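Local coordinates for protein beta-galactosidase (Bacillus circulans, PDB 4MAD) that probably hydrolyses terminal non-reducing beta-D-galactose residues of beta-D-galactosides, as a family 35 glycoside hydrolase whose catalytic domain is a (beta/alpha)8 barrel, at residues K56-N61 against E327-V332; H261-S264 against E270-E273; L501-D506 against F515-L520. All coordinates share one frame; numbering follows the deposited sequence.

In the fold
Contacts 1 and 2 belong to the catalytic barrel, while contact 3, with nearest atoms about 28 Å from either, lies in a separate beta domain. Contact 1 is buried and joins two barrel helices by sulfur and hydrocarbon. Contact 2, nested along the chain within the loop that contact 1 closes, is partly buried and polar, tying a loop to helix 265-276 through a water. The two meet where K328 packs on R263, and D316 bonds to both residues. Contact 3 is again partly buried, but CH-pi contacts replace the water bridge as a loop is laid on a strand. Helix pairing, loop-to-helix bridging and sheet covering thus each use a different chemistry.

Contact 1. Residues K56-N61 against E327-V332; sequences KACGFN and EKFYAV
The thiol sulfur of C58 sits over the face of the F329 ring, where two barrel helices meet. SG lies 4.0 Å from the centroid of the F329 ring and only 16° off its normal, shifted somewhat toward the rim. This is a Cys sulfur-aromatic contact. The carbon behind the sulfur shares in it: C58 CB approaches F329 CE1 to 3.5 Å, with CZ next nearest, so the cysteine lies across that side of the ring. F329 reaches this place because its CG stands anti to the backbone N (chi1 173°), which carries the ring out from its own helix until one face lies against C58. One turn further along, V332 CG1 touches C58 SG at 4.0 Å, and the sulfur is thereby held between an aromatic face and a branched aliphatic tip.

The contact lies at the C-terminal turn of helix 48-58. G59 takes up positive phi and closes a Schellman motif, in which its N bonds back to K56 O at 3.0 Å, and the chain then turns toward strand 62-66. Nearby, F60 meets F336 edge to face.

Helix 48-58 follows the first strand of the closed barrel and helix 327-339 comes after the last, so their meeting belongs to the closure of the helical layer. No hydrogen bond links the two segments. Between them cohesion is probably dispersive, aided by the polarisable sulfur over the pi cloud, while a hydrogen bond from R333 NE to A57 O adds a polar tie just beyond.

Contact 2. Residues H261-S264 against E270-E273; sequences HTRS and ETLE
T271 meets R263 across a single water molecule, and it is the first residue of 270-273 to take part. With chi1 at -62° its hydroxyl lies on the backbone N side of the side chain, which places OG1 beside the water. There T271 OG1 is hydrogen-bonded to the water at 2.7 Å. The same water accepts a hydrogen bond from R263 NH2 at 3.0 Å and lies at the edge of the guanidinium group, in its plane. The threonine is close to the arginine even without the water, with OG1 3.4 Å from R263 NH2 and near the guanidinium plane. The two side chains cross at about a right angle, the arginine presenting the edge of its guanidinium to the hydroxyl. From L272 onward the helix looks to other partners: L272 packs on V335 and F336 of helix 327-339, and E273 forms salt bridges with K338 and K277.

On the loop side, R263 spans the distance as a nearly straight rod. Every torsion from chi1 to chi4 is close to 180°, and the loop therefore delivers its guanidinium to the side of the helix well beyond its own backbone. Two more bonds fix the rotation of that group: NE donates to S267 OG and NH1 to the carbonyl of G224. S264, next along, is the N-cap of helix 265-276, its OG bonding to S267 N.

R263 lies about 11 Å, side chain to side chain, from E247, the predicted nucleophile. Its three nitrogens find partners in a serine, a carbonyl and a water, which may stabilise its charge. Such neutral partners suggest that this loop-to-helix join depends more on directional hydrogen bonds than on charge pairing.

Contact 3. Residues L501-D506 against F515-L520; sequences LEFTAD and FHKGIL
F503 and K517 mark the nearest backbone approach, with 7.9 Å between F503 CA and K517 CA, and no hydrogen bond joins the two segments. The loop 501-506 is largely extended without being a regular strand, whereas 515-520 is part of strand 514-522, whose alternation turns F515 and K517 to the loop and H516 away.

Two CH-pi contacts join the segments. L501 CD1 stands over the centre of the F515 ring, 3.9 Å from its centroid and 10° off the normal. In the second, the loop supplies the ring and the strand the hydrocarbon: K517 CB lies 4.0 Å from the centroid of the F503 ring, over its face but toward the rim. A chi1 of -61° sets the F503 ring beside its own backbone N, which brings it over the strand. There CE1 of F503 also meets F515 CB at 3.9 Å, and F515 O comes up in the plane of the F503 ring at its edge. The lysine crosses the ring at about a right angle, with K517 CD 3.9 Å from F503 CE2, before bending off toward E572 in a long, weak ion pair.

F503 also touches E363 and A365 of strand 357-366, a neighbour of 514-522 in the sheet. The arrangement is that of a loop packed on an antiparallel sheet, here the one containing strand 514-522 of the galactose-binding family region.

Contact 1. Residues K56-N61 against E327-V332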
ATOM      1  N   LYS A  56       5.750  12.468  18.707  1.00 19.60           N
ATOM      2  CA  LYS A  56       6.314  13.636  19.311  1.00 20.06           C
ATOM      3  C   LYS A  56       6.878  13.221  20.627  1.00 20.46           C
ATOM      4  O   LYS A  56       7.917  13.616  20.956  1.00 21.23           O
ATOM      5  CB  LYS A  56       5.272  14.715  19.488  1.00 20.45           C
ATOM      6  CG  LYS A  56       5.749  15.881  20.223  1.00 20.91           C
ATOM      7  CD  LYS A  56       6.592  16.753  19.424  1.00 24.65           C
ATOM      8  CE  LYS A  56       6.572  18.207  19.887  1.00 32.66           C
ATOM      9  NZ  LYS A  56       7.695  18.978  19.392  1.00 32.86           N
ATOM     10  N   ALA A  57       6.182  12.388  21.360  1.00 19.64           N
ATOM     11  CA  ALA A  57       6.616  11.916  22.650  1.00 19.73           C
ATOM     12  C   ALA A  57       7.933  11.151  22.556  1.00 22.79           C
ATOM     13  O   ALA A  57       8.723  11.189  23.447  1.00 24.27           O
ATOM     14  CB  ALA A  57       5.590  11.083  23.258  1.00 20.06           C
ATOM     15  N   CYS A  58       8.149  10.448  21.474  1.00 21.12           N
ATOM     16  CA  CYS A  58       9.369   9.685  21.337  1.00 19.49           C
ATOM     17  C   CYS A  58      10.563  10.594  21.223  1.00 20.05           C
ATOM     18  O   CYS A  58      11.645  10.189  21.441  1.00 22.25           O
ATOM     19  CB  CYS A  58       9.313   8.756  20.174  1.00 17.80           C
ATOM     20  SG  CYS A  58      10.522   7.486  20.111  1.00 24.61           S
ATOM     21  N   GLY A  59      10.325  11.841  20.883  1.00 20.50           N
ATOM     22  CA  GLY A  59      11.367  12.771  20.584  1.00 17.92           C
ATOM     23  C   GLY A  59      11.652  13.201  19.171  1.00 17.83           C
ATOM     24  O   GLY A  59      12.549  13.958  18.987  1.00 18.00           O
ATOM     25  N   PHE A  60      10.850  12.752  18.220  1.00 15.13           N
ATOM     26  CA  PHE A  60      10.910  13.267  16.909  1.00 15.46           C
ATOM     27  C   PHE A  60      10.524  14.722  16.899  1.00 18.02           C
ATOM     28  O   PHE A  60       9.728  15.131  17.684  1.00 19.74           O
ATOM     29  CB  PHE A  60       9.959  12.472  16.057  1.00 14.10           C
ATOM     30  CG  PHE A  60      10.399  11.062  15.861  1.00 16.00           C
ATOM     31  CD1 PHE A  60      11.444  10.777  15.055  1.00 17.62           C
ATOM     32  CD2 PHE A  60       9.826  10.050  16.549  1.00 17.69           C
ATOM     33  CE1 PHE A  60      11.870   9.499  14.895  1.00 16.31           C
ATOM     34  CE2 PHE A  60      10.261   8.793  16.384  1.00 24.51           C
ATOM     35  CZ  PHE A  60      11.302   8.532  15.583  1.00 20.48           C
ATOM     36  N   ASN A  61      11.153  15.480  16.023  1.00 17.02           N
ATOM     37  CA  ASN A  61      10.761  16.843  15.789  1.00 17.25           C
ATOM     38  C   ASN A  61      10.018  17.030  14.468  1.00 19.29           C
ATOM     39  O   ASN A  61       9.503  18.067  14.236  1.00 19.03           O
ATOM     40  CB  ASN A  61      11.905  17.814  15.916  1.00 19.26           C
ATOM     41  CG  ASN A  61      13.086  17.505  14.989  1.00 25.05           C
ATOM     42  OD1 ASN A  61      12.988  16.820  14.014  1.00 19.52           O
ATOM     43  ND2 ASN A  61      14.219  18.017  15.368  1.00 24.78           N
ATOM     44  N   GLU A 327       8.875  -1.846  22.707  1.00 15.41           N
ATOM     45  CA  GLU A 327      10.202  -1.800  23.279  1.00 19.34           C
ATOM     46  C   GLU A 327      11.160  -0.931  22.415  1.00 18.07           C
ATOM     47  O   GLU A 327      11.929  -0.199  22.943  1.00 16.15           O
ATOM     48  CB  GLU A 327      10.761  -3.207  23.480  1.00 21.21           C
ATOM     49  CG  GLU A 327      10.217  -3.895  24.722  1.00 30.99           C
ATOM     50  CD  GLU A 327      10.585  -5.381  24.845  1.00 46.83           C
ATOM     51  OE1 GLU A 327      11.648  -5.805  24.396  1.00 41.75           O
ATOM     52  OE2 GLU A 327       9.754  -6.126  25.400  1.00 53.10           O
ATOM     53  N   LYS A 328      11.033  -1.004  21.091  1.00 15.89           N
ATOM     54  CA  LYS A 328      11.843  -0.221  20.210  1.00 16.52           C
ATOM     55  C   LYS A 328      11.631   1.258  20.484  1.00 17.02           C
ATOM     56  O   LYS A 328      12.559   2.008  20.559  1.00 16.98           O
ATOM     57  CB  LYS A 328      11.461  -0.502  18.787  1.00 19.86           C
ATOM     58  CG  LYS A 328      12.479  -1.164  18.097  1.00 29.97           C
ATOM     59  CD  LYS A 328      12.245  -1.149  16.620  1.00 31.68           C
ATOM     60  CE  LYS A 328      12.363  -2.509  16.126  1.00 24.05           C
ATOM     61  NZ  LYS A 328      12.174  -2.454  14.705  1.00 18.57           N
ATOM     62  N   PHE A 329      10.395   1.636  20.737  1.00 16.72           N
ATOM     63  CA  PHE A 329      10.062   3.023  20.977  1.00 16.16           C
ATOM     64  C   PHE A 329      10.829   3.581  22.183  1.00 17.43           C
ATOM     65  O   PHE A 329      11.454   4.575  22.073  1.00 18.17           O
ATOM     66  CB  PHE A 329       8.576   3.107  21.256  1.00 17.21           C
ATOM     67  CG  PHE A 329       8.060   4.471  21.685  1.00 17.41           C
ATOM     68  CD1 PHE A 329       7.399   5.282  20.813  1.00 20.58           C
ATOM     69  CD2 PHE A 329       8.179   4.901  22.960  1.00 19.71           C
ATOM     70  CE1 PHE A 329       6.922   6.487  21.211  1.00 20.68           C
ATOM     71  CE2 PHE A 329       7.674   6.118  23.332  1.00 24.11           C
ATOM     72  CZ  PHE A 329       7.051   6.883  22.455  1.00 18.94           C
ATOM     73  N   TYR A 330      10.804   2.869  23.292  1.00 17.49           N
ATOM     74  CA  TYR A 330      11.570   3.307  24.461  1.00 18.05           C
ATOM     75  C   TYR A 330      13.074   3.336  24.212  1.00 19.34           C
ATOM     76  O   TYR A 330      13.766   4.174  24.669  1.00 18.93           O
ATOM     77  CB  TYR A 330      11.214   2.475  25.676  1.00 15.39           C
ATOM     78  CG  TYR A 330       9.811   2.730  26.140  1.00 20.14           C
ATOM     79  CD1 TYR A 330       9.460   3.933  26.707  1.00 28.02           C
ATOM     80  CD2 TYR A 330       8.839   1.805  25.978  1.00 21.78           C
ATOM     81  CE1 TYR A 330       8.194   4.171  27.129  1.00 27.00           C
ATOM     82  CE2 TYR A 330       7.604   2.025  26.395  1.00 27.71           C
ATOM     83  CZ  TYR A 330       7.265   3.206  26.965  1.00 28.65           C
ATOM     84  OH  TYR A 330       5.995   3.372  27.349  1.00 29.98           O
ATOM     85  N   ALA A 331      13.547   2.352  23.490  1.00 18.04           N
ATOM     86  CA  ALA A 331      14.948   2.225  23.214  1.00 17.84           C
ATOM     87  C   ALA A 331      15.483   3.410  22.392  1.00 18.66           C
ATOM     88  O   ALA A 331      16.528   3.940  22.681  1.00 15.68           O
ATOM     89  CB  ALA A 331      15.217   0.947  22.508  1.00 17.14           C
ATOM     90  N   VAL A 332      14.733   3.764  21.365  1.00 17.96           N
ATOM     91  CA  VAL A 332      14.972   4.900  20.525  1.00 16.84           C
ATOM     92  C   VAL A 332      14.854   6.244  21.269  1.00 17.69           C
ATOM     93  O   VAL A 332      15.633   7.117  21.100  1.00 16.29           O
ATOM     94  CB  VAL A 332      14.024   4.877  19.315  1.00 17.15           C
ATOM     95  CG1 VAL A 332      14.000   6.152  18.621  1.00 13.14           C
ATOM     96  CG2 VAL A 332      14.386   3.800  18.407  1.00 17.82           C
TER

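Contact 2. Residues H261-S264 against E270-E273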
ATOM      1  N   HIS A 261       8.982 -10.338   9.522  1.00 15.22           N
ATOM      2  CA  HIS A 261      10.224  -9.651   9.739  1.00 16.17           C
ATOM      3  C   HIS A 261      10.170  -8.820  10.975  1.00 17.15           C
ATOM      4  O   HIS A 261       9.306  -8.013  11.133  1.00 16.81           O
ATOM      5  CB  HIS A 261      10.574  -8.734   8.583  1.00 19.22           C
ATOM      6  CG  HIS A 261      10.816  -9.435   7.289  1.00 23.84           C
ATOM      7  ND1 HIS A 261       9.813  -9.741   6.415  1.00 22.35           N
ATOM      8  CD2 HIS A 261      11.951  -9.886   6.723  1.00 24.54           C
ATOM      9  CE1 HIS A 261      10.313 -10.350   5.368  1.00 20.85           C
ATOM     10  NE2 HIS A 261      11.612 -10.435   5.522  1.00 21.73           N
ATOM     11  N   THR A 262      11.144  -9.038  11.826  1.00 16.98           N
ATOM     12  CA  THR A 262      11.427  -8.156  12.937  1.00 15.86           C
ATOM     13  C   THR A 262      12.917  -7.881  13.144  1.00 17.39           C
ATOM     14  O   THR A 262      13.739  -8.626  12.682  1.00 17.70           O
ATOM     15  CB  THR A 262      10.844  -8.671  14.228  1.00 17.04           C
ATOM     16  OG1 THR A 262      11.477  -9.867  14.611  1.00 18.08           O
ATOM     17  CG2 THR A 262       9.401  -8.909  14.096  1.00 18.04           C
ATOM     18  N   ARG A 263      13.215  -6.768  13.784  1.00 14.21           N
ATOM     19  CA  ARG A 263      14.581  -6.412  14.097  1.00 16.55           C
ATOM     20  C   ARG A 263      14.626  -5.889  15.523  1.00 17.92           C
ATOM     21  O   ARG A 263      13.806  -5.097  15.865  1.00 17.25           O
ATOM     22  CB  ARG A 263      15.032  -5.363  13.095  1.00 16.51           C
ATOM     23  CG  ARG A 263      16.419  -4.866  13.288  1.00 14.93           C
ATOM     24  CD  ARG A 263      16.833  -3.985  12.158  1.00 15.99           C
ATOM     25  NE  ARG A 263      18.155  -3.420  12.282  1.00 17.45           N
ATOM     26  CZ  ARG A 263      18.672  -2.560  11.435  1.00 18.66           C
ATOM     27  NH1 ARG A 263      17.971  -2.177  10.395  1.00 15.43           N
ATOM     28  NH2 ARG A 263      19.890  -2.110  11.610  1.00 14.57           N
ATOM     29  N   SER A 264      15.591  -6.326  16.326  1.00 17.95           N
ATOM     30  CA  SER A 264      15.648  -5.987  17.733  1.00 17.20           C
ATOM     31  C   SER A 264      15.972  -4.542  18.022  1.00 13.72           C
ATOM     32  O   SER A 264      16.584  -3.927  17.257  1.00 14.81           O
ATOM     33  CB  SER A 264      16.705  -6.793  18.451  1.00 18.19           C
ATOM     34  OG  SER A 264      17.950  -6.476  17.977  1.00 16.91           O
ATOM     35  N   GLU A 270      22.087   0.246  17.472  1.00 17.89           N
ATOM     36  CA  GLU A 270      23.454   0.286  17.076  1.00 15.53           C
ATOM     37  C   GLU A 270      23.625   1.128  15.821  1.00 18.35           C
ATOM     38  O   GLU A 270      24.537   1.888  15.692  1.00 16.07           O
ATOM     39  CB  GLU A 270      23.970  -1.106  16.854  1.00 19.28           C
ATOM     40  CG  GLU A 270      25.298  -1.139  16.247  1.00 31.90           C
ATOM     41  CD  GLU A 270      26.054  -2.441  16.509  1.00 38.73           C
ATOM     42  OE1 GLU A 270      25.466  -3.384  16.942  1.00 36.06           O
ATOM     43  OE2 GLU A 270      27.226  -2.491  16.243  1.00 41.17           O
ATOM     44  N   THR A 271      22.737   0.921  14.883  1.00 13.74           N
ATOM     45  CA  THR A 271      22.760   1.707  13.665  1.00 14.37           C
ATOM     46  C   THR A 271      22.381   3.168  13.840  1.00 14.88           C
ATOM     47  O   THR A 271      22.919   3.995  13.212  1.00 16.92           O
ATOM     48  CB  THR A 271      22.001   1.081  12.481  1.00 13.90           C
ATOM     49  OG1 THR A 271      22.598  -0.151  12.127  1.00 16.94           O
ATOM     50  CG2 THR A 271      22.046   1.966  11.325  1.00 20.12           C
ATOM     51  N   LEU A 272      21.439   3.433  14.717  1.00 14.78           N
ATOM     52  CA  LEU A 272      21.012   4.774  14.968  1.00 14.86           C
ATOM     53  C   LEU A 272      22.169   5.582  15.538  1.00 16.77           C
ATOM     54  O   LEU A 272      22.394   6.661  15.156  1.00 15.47           O
ATOM     55  CB  LEU A 272      19.856   4.782  15.953  1.00 14.22           C
ATOM     56  CG  LEU A 272      19.401   6.131  16.485  1.00 17.17           C
ATOM     57  CD1 LEU A 272      19.048   6.963  15.372  1.00 15.69           C
ATOM     58  CD2 LEU A 272      18.283   6.006  17.378  1.00 14.75           C
ATOM     59  N   GLU A 273      22.897   5.003  16.476  1.00 18.07           N
ATOM     60  CA  GLU A 273      24.053   5.659  17.072  1.00 19.67           C
ATOM     61  C   GLU A 273      25.082   5.948  16.003  1.00 19.70           C
ATOM     62  O   GLU A 273      25.670   6.979  15.982  1.00 17.57           O
ATOM     63  CB  GLU A 273      24.682   4.809  18.166  1.00 22.57           C
ATOM     64  CG  GLU A 273      23.909   4.752  19.417  1.00 27.75           C
ATOM     65  CD  GLU A 273      24.271   5.889  20.354  1.00 32.94           C
ATOM     66  OE1 GLU A 273      25.016   6.762  19.943  1.00 33.37           O
ATOM     67  OE2 GLU A 273      23.811   5.892  21.475  1.00 33.93           O
TER
HETATM   68  O   HOH W   1      22.290  -2.469  13.457  1.00 21.81           O

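Contact 3. Residues L501-D506 against F515-L520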
ATOM      1  N   LEU A 501     -26.358  -7.228  -2.495  1.00 18.74           N
ATOM      2  CA  LEU A 501     -26.266  -8.623  -2.278  1.00 17.98           C
ATOM      3  C   LEU A 501     -27.464  -9.076  -1.472  1.00 20.77           C
ATOM      4  O   LEU A 501     -27.931  -8.345  -0.663  1.00 18.32           O
ATOM      5  CB  LEU A 501     -25.008  -8.905  -1.489  1.00 19.78           C
ATOM      6  CG  LEU A 501     -23.668  -8.979  -2.204  1.00 18.07           C
ATOM      7  CD1 LEU A 501     -22.591  -9.224  -1.252  1.00 16.76           C
ATOM      8  CD2 LEU A 501     -23.642  -9.977  -3.284  1.00 18.43           C
ATOM      9  N   GLU A 502     -27.920 -10.283  -1.732  1.00 19.01           N
ATOM     10  CA  GLU A 502     -28.923 -10.971  -0.939  1.00 20.16           C
ATOM     11  C   GLU A 502     -28.390 -12.346  -0.612  1.00 19.57           C
ATOM     12  O   GLU A 502     -27.593 -12.863  -1.328  1.00 24.07           O
ATOM     13  CB  GLU A 502     -30.257 -11.088  -1.670  1.00 21.91           C
ATOM     14  CG  GLU A 502     -30.870  -9.777  -2.099  1.00 19.50           C
ATOM     15  CD  GLU A 502     -31.536  -8.996  -0.956  1.00 24.92           C
ATOM     16  OE1 GLU A 502     -31.688  -9.567   0.086  1.00 22.64           O
ATOM     17  OE2 GLU A 502     -31.942  -7.845  -1.136  1.00 28.39           O
ATOM     18  N   PHE A 503     -28.883 -12.924   0.458  1.00 19.62           N
ATOM     19  CA  PHE A 503     -28.319 -14.110   1.037  1.00 23.62           C
ATOM     20  C   PHE A 503     -29.383 -15.130   1.399  1.00 27.62           C
ATOM     21  O   PHE A 503     -30.427 -14.766   1.785  1.00 28.95           O
ATOM     22  CB  PHE A 503     -27.596 -13.756   2.347  1.00 22.63           C
ATOM     23  CG  PHE A 503     -26.462 -12.803   2.204  1.00 23.47           C
ATOM     24  CD1 PHE A 503     -25.183 -13.246   2.145  1.00 21.06           C
ATOM     25  CD2 PHE A 503     -26.680 -11.479   2.159  1.00 21.90           C
ATOM     26  CE1 PHE A 503     -24.163 -12.376   1.999  1.00 20.09           C
ATOM     27  CE2 PHE A 503     -25.616 -10.602   2.042  1.00 28.91           C
ATOM     28  CZ  PHE A 503     -24.381 -11.061   1.962  1.00 22.38           C
ATOM     29  N   THR A 504     -29.034 -16.404   1.365  1.00 33.90           N
ATOM     30  CA  THR A 504     -29.811 -17.516   1.936  1.00 36.13           C
ATOM     31  C   THR A 504     -28.945 -18.323   2.896  1.00 38.47           C
ATOM     32  O   THR A 504     -27.798 -18.108   2.996  1.00 34.47           O
ATOM     33  CB  THR A 504     -30.235 -18.628   0.973  1.00 35.43           C
ATOM     34  OG1 THR A 504     -29.994 -18.287  -0.356  1.00 32.10           O
ATOM     35  CG2 THR A 504     -31.638 -19.000   1.215  1.00 33.43           C
ATOM     36  N   ALA A 505     -29.561 -19.292   3.559  1.00 42.53           N
ATOM     37  CA  ALA A 505     -28.917 -20.226   4.477  1.00 45.84           C
ATOM     38  C   ALA A 505     -28.597 -21.491   3.730  1.00 48.18           C
ATOM     39  O   ALA A 505     -28.374 -22.528   4.316  1.00 50.55           O
ATOM     40  CB  ALA A 505     -29.824 -20.604   5.555  1.00 47.45           C
ATOM     41  N   ASP A 506     -28.515 -21.388   2.427  1.00 48.11           N
ATOM     42  CA  ASP A 506     -28.581 -22.515   1.558  1.00 47.54           C
ATOM     43  C   ASP A 506     -27.196 -23.082   1.476  1.00 47.56           C
ATOM     44  O   ASP A 506     -26.366 -22.755   2.237  1.00 45.72           O
ATOM     45  CB  ASP A 506     -29.000 -22.060   0.180  1.00 48.17           C
ATOM     46  CG  ASP A 506     -30.429 -22.480  -0.190  1.00 54.99           C
ATOM     47  OD1 ASP A 506     -31.199 -22.754   0.721  1.00 56.41           O
ATOM     48  OD2 ASP A 506     -30.787 -22.491  -1.386  1.00 54.14           O
ATOM     49  N   PHE A 515     -19.785 -15.076  -0.284  1.00 15.47           N
ATOM     50  CA  PHE A 515     -19.942 -14.104   0.744  1.00 14.55           C
ATOM     51  C   PHE A 515     -20.650 -14.728   1.963  1.00 16.43           C
ATOM     52  O   PHE A 515     -21.616 -15.402   1.818  1.00 19.61           O
ATOM     53  CB  PHE A 515     -20.741 -12.925   0.246  1.00 15.32           C
ATOM     54  CG  PHE A 515     -20.076 -12.161  -0.864  1.00 16.97           C
ATOM     55  CD1 PHE A 515     -19.197 -11.167  -0.609  1.00 19.23           C
ATOM     56  CD2 PHE A 515     -20.350 -12.450  -2.174  1.00 18.22           C
ATOM     57  CE1 PHE A 515     -18.623 -10.485  -1.594  1.00 20.22           C
ATOM     58  CE2 PHE A 515     -19.777 -11.757  -3.145  1.00 17.50           C
ATOM     59  CZ  PHE A 515     -18.907 -10.784  -2.862  1.00 21.37           C
ATOM     60  N   HIS A 516     -20.169 -14.485   3.135  1.00 16.22           N
ATOM     61  CA  HIS A 516     -20.756 -15.044   4.296  1.00 15.68           C
ATOM     62  C   HIS A 516     -21.136 -13.865   5.166  1.00 16.96           C
ATOM     63  O   HIS A 516     -20.337 -13.020   5.360  1.00 20.43           O
ATOM     64  CB  HIS A 516     -19.727 -15.838   5.007  1.00 17.80           C
ATOM     65  CG  HIS A 516     -19.293 -17.050   4.275  1.00 17.20           C
ATOM     66  ND1 HIS A 516     -20.082 -18.150   4.144  1.00 22.33           N
ATOM     67  CD2 HIS A 516     -18.147 -17.340   3.635  1.00 22.03           C
ATOM     68  CE1 HIS A 516     -19.436 -19.075   3.469  1.00 20.01           C
ATOM     69  NE2 HIS A 516     -18.264 -18.601   3.133  1.00 18.07           N
ATOM     70  N   LYS A 517     -22.344 -13.821   5.690  1.00 17.20           N
ATOM     71  CA  LYS A 517     -22.791 -12.665   6.440  1.00 14.49           C
ATOM     72  C   LYS A 517     -23.193 -12.968   7.857  1.00 16.03           C
ATOM     73  O   LYS A 517     -23.875 -13.878   8.092  1.00 13.81           O
ATOM     74  CB  LYS A 517     -23.934 -11.967   5.765  1.00 17.76           C
ATOM     75  CG  LYS A 517     -24.320 -10.720   6.447  1.00 19.60           C
ATOM     76  CD  LYS A 517     -25.580 -10.216   5.941  1.00 32.16           C
ATOM     77  CE  LYS A 517     -25.475  -8.810   5.674  1.00 43.41           C
ATOM     78  NZ  LYS A 517     -26.183  -8.078   6.705  1.00 46.41           N
ATOM     79  N   GLY A 518     -22.699 -12.146   8.766  1.00 19.25           N
ATOM     80  CA  GLY A 518     -22.916 -12.309  10.174  1.00 22.26           C
ATOM     81  C   GLY A 518     -23.103 -10.985  10.899  1.00 19.17           C
ATOM     82  O   GLY A 518     -22.795  -9.978  10.382  1.00 20.16           O
ATOM     83  N   ILE A 519     -23.597 -11.044  12.117  1.00 20.66           N
ATOM     84  CA  ILE A 519     -23.813  -9.865  12.921  1.00 22.34           C
ATOM     85  C   ILE A 519     -22.981  -9.897  14.211  1.00 23.20           C
ATOM     86  O   ILE A 519     -23.008 -10.852  14.900  1.00 22.49           O
ATOM     87  CB  ILE A 519     -25.289  -9.748  13.293  1.00 25.58           C
ATOM     88  CG1 ILE A 519     -26.145  -9.750  12.044  1.00 30.14           C
ATOM     89  CG2 ILE A 519     -25.558  -8.512  14.001  1.00 25.46           C
ATOM     90  CD1 ILE A 519     -26.159  -8.483  11.410  1.00 37.73           C
ATOM     91  N   LEU A 520     -22.265  -8.824  14.500  1.00 23.58           N
ATOM     92  CA  LEU A 520     -21.516  -8.680  15.714  1.00 20.59           C
ATOM     93  C   LEU A 520     -22.248  -7.663  16.542  1.00 23.16           C
ATOM     94  O   LEU A 520     -22.513  -6.617  16.093  1.00 21.36           O
ATOM     95  CB  LEU A 520     -20.154  -8.149  15.428  1.00 23.04           C
ATOM     96  CG  LEU A 520     -19.262  -7.811  16.615  1.00 24.32           C
ATOM     97  CD1 LEU A 520     -19.084  -8.958  17.425  1.00 22.95           C
ATOM     98  CD2 LEU A 520     -17.968  -7.243  16.232  1.00 26.30           C
TER